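Local coordinates for protein NADPH-flavin oxidoreductase (Helicobacter pylori, PDB 2H0U) that binds FMN at its dimer interface and, as a member of the nitroreductase family, probably uses NAD(P)H to reduce flavins or nitrogenous compounds, at residues A[41-46]-A[135-140]; A[47-52]-A[143-148]; A[120-123]-A[127-130]; A[170-175]-A[179-184]. All coordinates share one frame; numbering follows the deposited sequence.

Contact 1 of 4, residues A[41-46]-A[135-140]; sequences PSSIGL and FDWASK. With FMN (flavin mononucleotide), chain B.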
loop_
_atom_site.group_PDB
_atom_site.type_symbol
_atom_site.label_atom_id
_atom_site.label_comp_id
_atom_site.label_asym_id
_atom_site.label_seq_id
_atom_site.Cartn_x
_atom_site.Cartn_y
_atom_site.Cartn_z
ATOM N N PRO A 41 3.154 -4.984 7.923
ATOM C CA PRO A 41 3.170 -3.866 8.914
ATOM C C PRO A 41 1.998 -2.949 8.719
ATOM O O PRO A 41 1.398 -2.906 7.615
ATOM C CB PRO A 41 4.456 -3.105 8.586
ATOM C CG PRO A 41 4.675 -3.384 7.029
ATOM C CD PRO A 41 4.105 -4.790 6.801
ATOM N N SER A 42 1.673 -2.208 9.775
ATOM C CA SER A 42 0.587 -1.231 9.701
ATOM C C SER A 42 0.926 -0.104 10.647
ATOM O O SER A 42 1.652 -0.307 11.612
ATOM C CB SER A 42 -0.751 -1.853 10.113
ATOM O OG SER A 42 -0.626 -2.506 11.379
ATOM N N SER A 43 0.362 1.070 10.396
ATOM C CA SER A 43 0.579 2.217 11.273
ATOM C C SER A 43 0.143 1.890 12.707
ATOM O O SER A 43 -0.984 1.404 12.925
ATOM C CB SER A 43 -0.185 3.418 10.739
ATOM O OG SER A 43 0.188 4.569 11.486
ATOM N N ILE A 44 1.065 2.105 13.662
ATOM C CA ILE A 44 0.857 1.899 15.110
ATOM C C ILE A 44 0.677 0.405 15.406
ATOM O O ILE A 44 0.219 0.014 16.481
ATOM C CB ILE A 44 -0.339 2.714 15.714
ATOM C CG1 ILE A 44 -0.542 4.055 14.982
ATOM C CG2 ILE A 44 -0.125 2.922 17.271
ATOM C CD1 ILE A 44 -1.729 4.940 15.478
ATOM N N GLY A 45 1.099 -0.425 14.459
ATOM C CA GLY A 45 0.815 -1.852 14.499
ATOM C C GLY A 45 -0.634 -2.310 14.726
ATOM O O GLY A 45 -0.848 -3.376 15.317
ATOM N N LEU A 46 -1.621 -1.538 14.270
ATOM C CA LEU A 46 -3.013 -1.804 14.674
ATOM C C LEU A 46 -3.653 -2.920 13.851
ATOM O O LEU A 46 -4.681 -3.442 14.244
ATOM C CB LEU A 46 -3.880 -0.554 14.616
ATOM C CG LEU A 46 -3.502 0.535 15.641
ATOM C CD1 LEU A 46 -4.343 1.793 15.308
ATOM C CD2 LEU A 46 -3.691 0.059 17.044
ATOM N N PHE A 135 -11.546 5.662 7.765
ATOM C CA PHE A 135 -11.632 4.433 6.961
ATOM C C PHE A 135 -10.535 4.381 5.878
ATOM O O PHE A 135 -9.847 3.347 5.721
ATOM C CB PHE A 135 -12.997 4.272 6.314
ATOM C CG PHE A 135 -13.025 3.110 5.397
ATOM C CD1 PHE A 135 -13.073 1.826 5.921
ATOM C CD2 PHE A 135 -12.815 3.286 4.046
ATOM C CE1 PHE A 135 -13.025 0.710 5.061
ATOM C CE2 PHE A 135 -12.772 2.178 3.184
ATOM C CZ PHE A 135 -12.870 0.895 3.706
ATOM N N ASP A 136 -10.348 5.483 5.154
ATOM C CA ASP A 136 -9.318 5.473 4.100
ATOM C C ASP A 136 -7.905 5.329 4.659
ATOM O O ASP A 136 -7.041 4.776 3.990
ATOM C CB ASP A 136 -9.407 6.683 3.186
ATOM C CG ASP A 136 -10.545 6.577 2.195
ATOM O OD1 ASP A 136 -10.978 5.447 1.867
ATOM O OD2 ASP A 136 -11.021 7.634 1.733
ATOM N N TRP A 137 -7.674 5.852 5.868
ATOM C CA TRP A 137 -6.398 5.630 6.568
ATOM C C TRP A 137 -6.126 4.121 6.850
ATOM O O TRP A 137 -5.052 3.593 6.546
ATOM C CB TRP A 137 -6.322 6.446 7.869
ATOM C CG TRP A 137 -5.102 6.111 8.689
ATOM C CD1 TRP A 137 -3.791 6.449 8.414
ATOM C CD2 TRP A 137 -5.085 5.359 9.912
ATOM N NE1 TRP A 137 -2.973 5.943 9.411
ATOM C CE2 TRP A 137 -3.748 5.287 10.341
ATOM C CE3 TRP A 137 -6.093 4.735 10.690
ATOM C CZ2 TRP A 137 -3.370 4.615 11.524
ATOM C CZ3 TRP A 137 -5.724 4.066 11.867
ATOM C CH2 TRP A 137 -4.352 4.030 12.277
ATOM N N ALA A 138 -7.129 3.417 7.355
ATOM C CA ALA A 138 -7.009 1.968 7.575
ATOM C C ALA A 138 -6.860 1.250 6.250
ATOM O O ALA A 138 -6.139 0.222 6.149
ATOM C CB ALA A 138 -8.235 1.439 8.335
ATOM N N SER A 139 -7.593 1.728 5.240
ATOM C CA SER A 139 -7.486 1.156 3.873
ATOM C C SER A 139 -6.075 1.251 3.284
ATOM O O SER A 139 -5.566 0.307 2.673
ATOM C CB SER A 139 -8.515 1.858 2.951
ATOM O OG SER A 139 -8.392 1.444 1.573
ATOM N N LYS A 140 -5.417 2.383 3.476
ATOM C CA LYS A 140 -3.994 2.497 3.081
ATOM C C LYS A 140 -3.131 1.337 3.638
ATOM O O LYS A 140 -2.240 0.814 2.932
ATOM C CB LYS A 140 -3.430 3.870 3.543
ATOM C CG LYS A 140 -4.009 5.062 2.740
ATOM C CD LYS A 140 -3.484 6.419 3.322
ATOM C CE LYS A 140 -4.425 7.538 2.832
ATOM N NZ LYS A 140 -3.762 8.881 3.123
HETATM N N1 FMN B . 7.082 3.578 13.392
HETATM C C2 FMN B . 7.587 4.716 14.004
HETATM O O2 FMN B . 8.366 4.587 14.941
HETATM N N3 FMN B . 7.198 5.971 13.614
HETATM C C4 FMN B . 6.278 6.117 12.607
HETATM O O4 FMN B . 6.043 7.237 12.160
HETATM C C4A FMN B . 5.734 4.959 12.008
HETATM N N5 FMN B . 4.809 5.082 11.001
HETATM C C5A FMN B . 4.337 3.968 10.325
HETATM C C6 FMN B . 3.412 4.178 9.281
HETATM C C7 FMN B . 2.928 3.046 8.606
HETATM C C7M FMN B . 2.261 3.268 7.279
HETATM C C8 FMN B . 3.306 1.741 8.976
HETATM C C8M FMN B . 2.994 0.568 8.037
HETATM C C9 FMN B . 4.214 1.563 10.008
HETATM C C9A FMN B . 4.719 2.682 10.703
HETATM N N10 FMN B . 5.619 2.525 11.767
HETATM C C10 FMN B . 6.150 3.683 12.389
HETATM C "C1'" FMN B . 6.080 1.179 12.243
HETATM C "C2'" FMN B . 4.945 0.350 12.861
HETATM O "O2'" FMN B . 4.895 0.630 14.240
HETATM C "C3'" FMN B . 5.286 -1.125 12.615
HETATM O "O3'" FMN B . 5.300 -1.391 11.226
HETATM C "C4'" FMN B . 4.309 -2.130 13.215
HETATM O "O4'" FMN B . 4.383 -2.020 14.626
HETATM C "C5'" FMN B . 4.558 -3.593 12.799
HETATM O "O5'" FMN B . 5.887 -3.933 13.232
HETATM P P FMN B . 6.966 -4.438 12.160
HETATM O O1P FMN B . 6.996 -3.394 11.073
HETATM O O2P FMN B . 8.298 -4.512 12.903
HETATM O O3P FMN B . 6.575 -5.786 11.615
#

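Contact 2 of 4, residues A[47-52]-A[143-148]; sequences EPWKML and YIQMAN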
loop_
_atom_site.group_PDB
_atom_site.type_symbol
_atom_site.label_atom_id
_atom_site.label_comp_id
_atom_site.label_asym_id
_atom_site.label_seq_id
_atom_site.Cartn_x
_atom_site.Cartn_y
_atom_site.Cartn_z
ATOM N N GLU A 47 -3.020 -3.305 12.726
ATOM C CA GLU A 47 -3.567 -4.371 11.840
ATOM C C GLU A 47 -5.063 -4.160 11.610
ATOM O O GLU A 47 -5.868 -5.059 11.902
ATOM C CB GLU A 47 -3.362 -5.769 12.470
ATOM C CG GLU A 47 -1.949 -6.191 12.713
ATOM C CD GLU A 47 -1.880 -7.434 13.636
ATOM O OE1 GLU A 47 -2.354 -8.514 13.226
ATOM O OE2 GLU A 47 -1.304 -7.320 14.719
ATOM N N PRO A 48 -5.465 -2.982 11.067
ATOM C CA PRO A 48 -6.884 -2.667 11.071
ATOM C C PRO A 48 -7.606 -3.281 9.882
ATOM O O PRO A 48 -8.164 -2.554 9.027
ATOM C CB PRO A 48 -6.874 -1.141 10.975
ATOM C CG PRO A 48 -5.696 -0.882 9.973
ATOM C CD PRO A 48 -4.658 -1.899 10.442
ATOM N N TRP A 49 -7.535 -4.606 9.793
ATOM C CA TRP A 49 -7.886 -5.315 8.568
ATOM C C TRP A 49 -8.467 -6.706 8.791
ATOM O O TRP A 49 -8.344 -7.289 9.862
ATOM C CB TRP A 49 -6.695 -5.383 7.609
ATOM C CG TRP A 49 -5.422 -5.954 8.170
ATOM C CD1 TRP A 49 -5.281 -7.112 8.900
ATOM C CD2 TRP A 49 -4.108 -5.411 8.002
ATOM N NE1 TRP A 49 -3.949 -7.305 9.213
ATOM C CE2 TRP A 49 -3.212 -6.266 8.688
ATOM C CE3 TRP A 49 -3.604 -4.270 7.348
ATOM C CZ2 TRP A 49 -1.832 -6.061 8.685
ATOM C CZ3 TRP A 49 -2.208 -4.032 7.378
ATOM C CH2 TRP A 49 -1.340 -4.942 8.035
ATOM N N LYS A 50 -9.101 -7.236 7.747
ATOM C CA LYS A 50 -9.451 -8.649 7.732
ATOM C C LYS A 50 -9.593 -9.039 6.276
ATOM O O LYS A 50 -10.241 -8.316 5.505
ATOM C CB LYS A 50 -10.785 -8.910 8.455
ATOM C CG LYS A 50 -11.157 -10.414 8.427
ATOM C CD LYS A 50 -12.295 -10.723 9.398
ATOM C CE LYS A 50 -12.611 -12.236 9.313
ATOM N NZ LYS A 50 -13.583 -12.697 10.360
HETATM N N MSE A 51 -8.999 -10.171 5.910
HETATM C CA MSE A 51 -9.069 -10.665 4.522
HETATM C C MSE A 51 -10.130 -11.749 4.348
HETATM O O MSE A 51 -10.220 -12.652 5.195
HETATM C CB MSE A 51 -7.712 -11.286 4.165
HETATM C CG MSE A 51 -6.603 -10.222 4.066
HETATM SE SE MSE A 51 -4.879 -10.998 3.615
HETATM C CE MSE A 51 -4.562 -11.920 5.290
ATOM N N LEU A 52 -10.825 -11.753 3.205
ATOM C CA LEU A 52 -11.758 -12.807 2.876
ATOM C C LEU A 52 -11.321 -13.495 1.601
ATOM O O LEU A 52 -11.024 -12.819 0.610
ATOM C CB LEU A 52 -13.213 -12.267 2.685
ATOM C CG LEU A 52 -13.793 -11.324 3.747
ATOM C CD1 LEU A 52 -15.125 -10.706 3.329
ATOM C CD2 LEU A 52 -13.937 -12.036 5.118
ATOM N N TYR A 143 -3.347 -1.703 1.683
ATOM C CA TYR A 143 -2.642 -1.723 0.374
ATOM C C TYR A 143 -1.239 -2.287 0.572
ATOM O O TYR A 143 -0.709 -2.928 -0.319
ATOM C CB TYR A 143 -2.622 -0.342 -0.296
ATOM C CG TYR A 143 -3.891 -0.040 -1.118
ATOM C CD1 TYR A 143 -5.154 -0.085 -0.514
ATOM C CD2 TYR A 143 -3.825 0.240 -2.495
ATOM C CE1 TYR A 143 -6.356 0.166 -1.245
ATOM C CE2 TYR A 143 -5.008 0.523 -3.239
ATOM C CZ TYR A 143 -6.260 0.464 -2.582
ATOM O OH TYR A 143 -7.437 0.698 -3.228
ATOM N N ILE A 144 -0.615 -1.998 1.730
ATOM C CA ILE A 144 0.676 -2.639 2.089
ATOM C C ILE A 144 0.485 -4.166 2.153
ATOM O O ILE A 144 1.255 -4.933 1.595
ATOM C CB ILE A 144 1.237 -2.131 3.435
ATOM C CG1 ILE A 144 1.417 -0.623 3.378
ATOM C CG2 ILE A 144 2.593 -2.883 3.790
ATOM C CD1 ILE A 144 1.850 -0.038 4.829
ATOM N N GLN A 145 -0.553 -4.582 2.851
ATOM C CA GLN A 145 -0.825 -6.009 3.032
ATOM C C GLN A 145 -0.969 -6.671 1.660
ATOM O O GLN A 145 -0.399 -7.723 1.402
ATOM C CB GLN A 145 -2.134 -6.148 3.830
ATOM C CG GLN A 145 -2.531 -7.546 4.173
ATOM C CD GLN A 145 -3.802 -7.576 5.002
ATOM O OE1 GLN A 145 -4.824 -6.986 4.653
ATOM N NE2 GLN A 145 -3.721 -8.231 6.127
HETATM N N MSE A 146 -1.773 -6.066 0.784
HETATM C CA MSE A 146 -1.995 -6.635 -0.567
HETATM C C MSE A 146 -0.712 -6.603 -1.406
HETATM O O MSE A 146 -0.373 -7.588 -2.085
HETATM C CB MSE A 146 -3.134 -5.859 -1.280
HETATM C CG MSE A 146 -3.246 -6.241 -2.741
HETATM SE SE MSE A 146 -4.511 -5.133 -3.742
HETATM C CE MSE A 146 -3.492 -3.454 -3.799
ATOM N N ALA A 147 0.031 -5.488 -1.334
ATOM C CA ALA A 147 1.323 -5.374 -2.059
ATOM C C ALA A 147 2.306 -6.488 -1.655
ATOM O O ALA A 147 2.950 -7.108 -2.511
ATOM C CB ALA A 147 1.988 -3.963 -1.808
ATOM N N ASN A 148 2.451 -6.705 -0.345
ATOM C CA ASN A 148 3.352 -7.709 0.148
ATOM C C ASN A 148 2.964 -9.104 -0.400
ATOM O O ASN A 148 3.843 -9.908 -0.793
ATOM C CB ASN A 148 3.357 -7.703 1.690
ATOM C CG ASN A 148 4.140 -6.540 2.238
ATOM O OD1 ASN A 148 4.603 -5.697 1.463
ATOM N ND2 ASN A 148 4.321 -6.493 3.555
#

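Contact 3 of 4, residues A[120-123]-A[127-130]; sequences NFQE and KLNS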
loop_
_atom_site.group_PDB
_atom_site.type_symbol
_atom_site.label_atom_id
_atom_site.label_comp_id
_atom_site.label_asym_id
_atom_site.label_seq_id
_atom_site.Cartn_x
_atom_site.Cartn_y
_atom_site.Cartn_z
ATOM N N ASN A 120 -3.586 12.710 19.181
ATOM C CA ASN A 120 -2.996 13.857 18.470
ATOM C C ASN A 120 -2.528 13.501 17.054
ATOM O O ASN A 120 -2.695 14.282 16.111
ATOM C CB ASN A 120 -1.815 14.411 19.227
ATOM C CG ASN A 120 -1.167 15.587 18.502
ATOM O OD1 ASN A 120 -1.709 16.698 18.492
ATOM N ND2 ASN A 120 0.001 15.345 17.881
ATOM N N PHE A 121 -1.880 12.353 16.936
ATOM C CA PHE A 121 -1.388 11.865 15.658
ATOM C C PHE A 121 -2.519 11.786 14.646
ATOM O O PHE A 121 -2.402 12.311 13.547
ATOM C CB PHE A 121 -0.776 10.492 15.888
ATOM C CG PHE A 121 -0.495 9.711 14.633
ATOM C CD1 PHE A 121 0.404 10.181 13.666
ATOM C CD2 PHE A 121 -1.058 8.457 14.468
ATOM C CE1 PHE A 121 0.710 9.420 12.526
ATOM C CE2 PHE A 121 -0.761 7.686 13.329
ATOM C CZ PHE A 121 0.119 8.178 12.356
ATOM N N GLN A 122 -3.607 11.121 15.009
ATOM C CA GLN A 122 -4.736 10.965 14.078
ATOM C C GLN A 122 -5.520 12.246 13.773
ATOM O O GLN A 122 -5.759 12.550 12.610
ATOM C CB GLN A 122 -5.691 9.921 14.605
ATOM C CG GLN A 122 -5.091 8.491 14.574
ATOM C CD GLN A 122 -6.184 7.457 14.832
ATOM O OE1 GLN A 122 -7.041 7.674 15.663
ATOM N NE2 GLN A 122 -6.141 6.326 14.113
ATOM N N GLU A 123 -5.917 12.964 14.829
ATOM C CA GLU A 123 -6.766 14.154 14.724
ATOM C C GLU A 123 -6.026 15.343 14.124
ATOM O O GLU A 123 -6.596 16.069 13.308
ATOM C CB GLU A 123 -7.343 14.519 16.083
ATOM C CG GLU A 123 -8.250 13.430 16.660
ATOM C CD GLU A 123 -8.989 13.825 17.933
ATOM O OE1 GLU A 123 -8.821 14.941 18.483
ATOM O OE2 GLU A 123 -9.766 12.988 18.408
ATOM N N LYS A 127 -5.050 14.601 10.289
ATOM C CA LYS A 127 -6.348 15.187 9.973
ATOM C C LYS A 127 -7.398 14.090 9.715
ATOM O O LYS A 127 -8.128 14.153 8.718
ATOM C CB LYS A 127 -6.229 16.125 8.747
ATOM C CG LYS A 127 -5.369 17.382 8.979
ATOM C CD LYS A 127 -5.651 18.001 10.340
ATOM C CE LYS A 127 -7.093 18.543 10.489
ATOM N NZ LYS A 127 -7.243 19.398 11.703
ATOM N N LEU A 128 -7.435 13.079 10.585
ATOM C CA LEU A 128 -8.421 11.986 10.456
ATOM C C LEU A 128 -9.618 12.384 11.292
ATOM O O LEU A 128 -9.752 11.969 12.457
ATOM C CB LEU A 128 -7.866 10.645 10.939
ATOM C CG LEU A 128 -6.558 10.198 10.278
ATOM C CD1 LEU A 128 -6.184 8.793 10.728
ATOM C CD2 LEU A 128 -6.702 10.252 8.742
ATOM N N ASN A 129 -10.463 13.207 10.685
ATOM C CA ASN A 129 -11.543 13.877 11.412
ATOM C C ASN A 129 -12.934 13.523 10.953
ATOM O O ASN A 129 -13.905 14.202 11.315
ATOM C CB ASN A 129 -11.384 15.377 11.288
ATOM C CG ASN A 129 -9.978 15.845 11.570
ATOM O OD1 ASN A 129 -9.361 16.455 10.717
ATOM N ND2 ASN A 129 -9.482 15.587 12.780
ATOM N N SER A 130 -13.060 12.467 10.171
ATOM C CA SER A 130 -14.368 12.053 9.676
ATOM C C SER A 130 -14.370 10.543 9.574
ATOM O O SER A 130 -13.302 9.894 9.530
ATOM C CB SER A 130 -14.637 12.679 8.302
ATOM O OG SER A 130 -13.889 12.014 7.285
#

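Contact 4 of 4, residues A[170-175]-A[179-184]; sequences KVEAYL and GYLNTA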
loop_
_atom_site.group_PDB
_atom_site.type_symbol
_atom_site.label_atom_id
_atom_site.label_comp_id
_atom_site.label_asym_id
_atom_site.label_seq_id
_atom_site.Cartn_x
_atom_site.Cartn_y
_atom_site.Cartn_z
ATOM N N LYS A 170 -22.635 -1.824 -3.916
ATOM C CA LYS A 170 -23.290 -3.085 -4.218
ATOM C C LYS A 170 -22.550 -4.300 -3.629
ATOM O O LYS A 170 -23.173 -5.263 -3.125
ATOM C CB LYS A 170 -23.447 -3.245 -5.716
ATOM C CG LYS A 170 -24.363 -2.187 -6.356
ATOM C CD LYS A 170 -24.471 -2.443 -7.844
ATOM C CE LYS A 170 -25.834 -2.987 -8.197
ATOM N NZ LYS A 170 -26.878 -1.956 -7.936
ATOM N N VAL A 171 -21.225 -4.274 -3.722
ATOM C CA VAL A 171 -20.415 -5.328 -3.104
ATOM C C VAL A 171 -20.634 -5.405 -1.592
ATOM O O VAL A 171 -20.820 -6.515 -1.047
ATOM C CB VAL A 171 -18.906 -5.178 -3.439
ATOM C CG1 VAL A 171 -18.047 -6.122 -2.570
ATOM C CG2 VAL A 171 -18.695 -5.455 -4.914
ATOM N N GLU A 172 -20.611 -4.253 -0.913
ATOM C CA GLU A 172 -20.766 -4.254 0.526
ATOM C C GLU A 172 -22.203 -4.697 0.918
ATOM O O GLU A 172 -22.386 -5.457 1.889
ATOM C CB GLU A 172 -20.423 -2.905 1.117
ATOM C CG GLU A 172 -18.897 -2.638 1.234
ATOM C CD GLU A 172 -18.587 -1.281 1.779
ATOM O OE1 GLU A 172 -19.491 -0.432 1.875
ATOM O OE2 GLU A 172 -17.415 -1.008 2.084
ATOM N N ALA A 173 -23.203 -4.261 0.146
ATOM C CA ALA A 173 -24.593 -4.726 0.380
ATOM C C ALA A 173 -24.653 -6.237 0.264
ATOM O O ALA A 173 -25.295 -6.920 1.070
ATOM C CB ALA A 173 -25.575 -4.067 -0.619
ATOM N N TYR A 174 -23.963 -6.756 -0.747
ATOM C CA TYR A 174 -23.933 -8.158 -1.025
ATOM C C TYR A 174 -23.320 -8.949 0.113
ATOM O O TYR A 174 -23.959 -9.868 0.666
ATOM C CB TYR A 174 -23.152 -8.427 -2.295
ATOM C CG TYR A 174 -23.146 -9.882 -2.653
ATOM C CD1 TYR A 174 -24.302 -10.494 -3.133
ATOM C CD2 TYR A 174 -21.993 -10.640 -2.517
ATOM C CE1 TYR A 174 -24.318 -11.839 -3.465
ATOM C CE2 TYR A 174 -21.990 -11.992 -2.840
ATOM C CZ TYR A 174 -23.157 -12.584 -3.318
ATOM O OH TYR A 174 -23.160 -13.924 -3.640
ATOM N N LEU A 175 -22.083 -8.600 0.460
ATOM C CA LEU A 175 -21.374 -9.244 1.563
ATOM C C LEU A 175 -22.167 -9.194 2.882
ATOM O O LEU A 175 -22.225 -10.204 3.623
ATOM C CB LEU A 175 -19.978 -8.629 1.725
ATOM C CG LEU A 175 -18.945 -9.014 0.667
ATOM C CD1 LEU A 175 -17.638 -8.244 0.873
ATOM C CD2 LEU A 175 -18.667 -10.540 0.688
ATOM N N GLY A 179 -23.795 -12.228 5.209
ATOM C CA GLY A 179 -23.316 -12.312 6.571
ATOM C C GLY A 179 -21.804 -12.369 6.714
ATOM O O GLY A 179 -21.313 -12.907 7.698
ATOM N N TYR A 180 -21.067 -11.818 5.741
ATOM C CA TYR A 180 -19.596 -11.837 5.789
ATOM C C TYR A 180 -19.013 -10.424 5.911
ATOM O O TYR A 180 -17.801 -10.227 5.803
ATOM C CB TYR A 180 -19.009 -12.574 4.575
ATOM C CG TYR A 180 -19.215 -14.074 4.637
ATOM C CD1 TYR A 180 -18.301 -14.872 5.311
ATOM C CD2 TYR A 180 -20.311 -14.678 4.039
ATOM C CE1 TYR A 180 -18.469 -16.223 5.387
ATOM C CE2 TYR A 180 -20.490 -16.061 4.127
ATOM C CZ TYR A 180 -19.549 -16.803 4.811
ATOM O OH TYR A 180 -19.645 -18.158 4.937
ATOM N N LEU A 181 -19.884 -9.449 6.157
ATOM C CA LEU A 181 -19.444 -8.093 6.377
ATOM C C LEU A 181 -20.349 -7.441 7.388
ATOM O O LEU A 181 -21.568 -7.278 7.155
ATOM C CB LEU A 181 -19.513 -7.277 5.084
ATOM C CG LEU A 181 -18.985 -5.836 5.206
ATOM C CD1 LEU A 181 -17.491 -5.849 5.531
ATOM C CD2 LEU A 181 -19.254 -5.114 3.912
ATOM N N ASN A 182 -19.763 -7.044 8.496
ATOM C CA ASN A 182 -20.448 -6.165 9.432
ATOM C C ASN A 182 -20.044 -4.740 9.073
ATOM O O ASN A 182 -18.916 -4.343 9.358
ATOM C CB ASN A 182 -20.048 -6.539 10.859
ATOM C CG ASN A 182 -20.637 -5.606 11.906
ATOM O OD1 ASN A 182 -20.851 -4.418 11.668
ATOM N ND2 ASN A 182 -20.888 -6.144 13.084
ATOM N N THR A 183 -20.945 -3.997 8.432
ATOM C CA THR A 183 -20.650 -2.678 7.879
ATOM C C THR A 183 -20.418 -1.562 8.921
ATOM O O THR A 183 -19.942 -0.462 8.590
ATOM C CB THR A 183 -21.721 -2.239 6.857
ATOM O OG1 THR A 183 -22.990 -2.082 7.508
ATOM C CG2 THR A 183 -21.831 -3.265 5.720
ATOM N N ALA A 184 -20.727 -1.859 10.179
ATOM C CA ALA A 184 -20.437 -0.958 11.293
ATOM C C ALA A 184 -18.933 -0.995 11.609
ATOM O O ALA A 184 -18.338 0.043 11.971
ATOM C CB ALA A 184 -21.227 -1.377 12.521
#

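Contact 1 of 4, residues A[41-46]-A[135-140]
At the FMN site on the dimer interface, Ser43 of the loop 41-46 meets the six-membered end of the Trp137 indole, with Ser43 CB 3.5 Å from Trp137 CZ2. The serine hydroxyl lies in the plane of the indole, at its edge, and Ser43 OG comes within 3.6 Å of Trp137 CZ2. With OG anti to the backbone N (chi1 -172°), the hydroxyl is turned toward Glu164 of the second subunit, whose OE1 is hydrogen-bonded both to Ser43 OG and to Trp137 NE1. One carboxylate oxygen therefore ties together the two sides of the contact. In this nitroreductase fold the cofactor is shared between subunits: the loop after helix 27-38 runs beside the flavin, placing Ser43 N 3.3 Å from FMN C8, while Pro41 CB approaches FMN O3' at 3.3 Å. Arg13, Lys204 and Arg206 of the second subunit supply further bonds to the cofactor. Farther along the indole, Leu46 CD1 touches Trp137 CH2 at 3.8 Å, again at the edge and near the ring plane, the two side chains crossing at about a right angle. Ile44 CD1 approaches the same CH2 more loosely, at 4.2 Å, from an oblique position.

Contact 2 of 4, residues A[47-52]-A[143-148]
Gln145, on helix 131-155, reaches across to Trp49 and Met51 and shows how one polar side chain of a helix can be packed between two residues of a strand. Strand 49-54 is outermost, within its own chain, in the four-stranded antiparallel sheet of this nitroreductase fold, and Met51 and Leu52 pair in parallel with a strand of the second subunit, so the sheet runs on across the interface. Gln145 contributes most of the buried surface. A chi1 of -177° swings its CG away from the backbone N, and the chain stays extended beyond, which carries the amide in between Trp49 and Met51. There NE2 sits over one face of the Trp49 indole, 3.1 Å above its plane and offset toward the rim, with amide and ring planes 36° apart. The 3.2 Å approach of Gln145 NE2 to Trp49 NE1 brings two donors together and is not a hydrogen bond; the amide nitrogen is instead bonded to Gly37 O, which anchors the group over the ring. On the opposite face of the indole lies Glu47 CA, 3.7 Å above the plane, brought there by the inverse gamma turn centred on Pro48, in which Trp49 N bonds to Glu47 O at 2.7 Å. Met51, a selenomethionine, covers the other face of the amide: its CG lies 3.7 Å from Gln145 OE1, and its SE stands almost directly over Gln145 CD at 3.8 Å.

Contact 3 of 4, residues A[120-123]-A[127-130]
Leu128 N donates a straight hydrogen bond of 2.7 Å to Gln122 O (N-H...O 163°), reaching back six residues to a carbonyl near the end of helix 113-125. A second bond comes from a side chain: Asn129 ND2 reaches Glu123 O at 3.0 Å, equally straight at 165°. This donor lies in the carbonyl plane on a lone pair, and the oxygen in turn lies close to the plane of the Asn129 amide. The chain turns at Lys127, the first residue to leave the helical conformation, with positive phi. Its CA-H makes a CA-H...O contact with the same oxygen, Lys127 CA to Glu123 O 3.5 Å. The chain then bends tightly at Leu128, the centre of an inverse gamma turn, before Ser130 caps helix 131-155 by bonding to Ser133 N. Around this polar frame the packing is modest. Leu128 CB rests 3.3 Å from Gln122 O, and its CD1 meets Gln122 CG at 4.0 Å; both side chains also touch Trp137, while Gln122 NE2 is held by Val89 O. Lys127 O is bonded to Arg132 of the second subunit, which places the loop at the dimer interface. Two successive carbonyls near the helix end thus accept from the following loop, one from a backbone N-H and one from an asparagine amide, which ties the loop to the helix.

Contact 4 of 4, residues A[170-175]-A[179-184]
Glu172 lays the aliphatic part of its side chain against Leu181, its CG 3.7 Å from Leu181 CD2. The glutamate chain runs on extended to its carboxylate, where OE2 accepts a bond from Val188 N, so one residue serves both the loop and the next strand. Its backbone joins in as well, for Glu172 O lies 3.7 Å from Leu181 CD2 and, more loosely, 4.4 Å from Thr183 CG2. One turn later comes Leu175, which buries the most surface here. Leu175 CB and Leu181 CB meet at 3.7 Å, and Leu181, its CG trans to its own N at a chi1 of -177°, carries its CD2 branch back to Glu172. The carbonyl of Leu175 takes a 2.9 Å hydrogen bond from Tyr180 N, nearly straight at 167°, as part of the Schellman motif in which Gly179 ends the helix with positive phi. Farther on, Asn182 OD1 accepts from Ala184 N in an Asx turn, and Thr183 OG1 is bonded to Glu176. Helix 168-178 and its exit loop thus sit against strand 186-195, with Leu175 on Val188 and Leu181 on Phe186, while Ile216 of the second subunit packs on Leu175 and Tyr180.

Overall arrangement
Helix 131-155 is the common element: contact 1 and contact 2 use successive parts of it, and their centres lie about 9 Å apart. Their segments alternate along the chain, while contact 3 falls in the stretch of chain that both contacts enclose, at the turn leading into the same helix. Contact 3 lies about 13 Å from contact 1 between centres and joins it through Phe121, which packs on Ser43 and Ile44, but stays about 21 Å from contact 2. Contact 4 follows last in sequence, about 17 Å from contact 2 between centres, and the two touch where Leu52 packs on Leu175 and Tyr180. All four also reach the second subunit, so each contact lies beside the interface of the dimer that holds FMN.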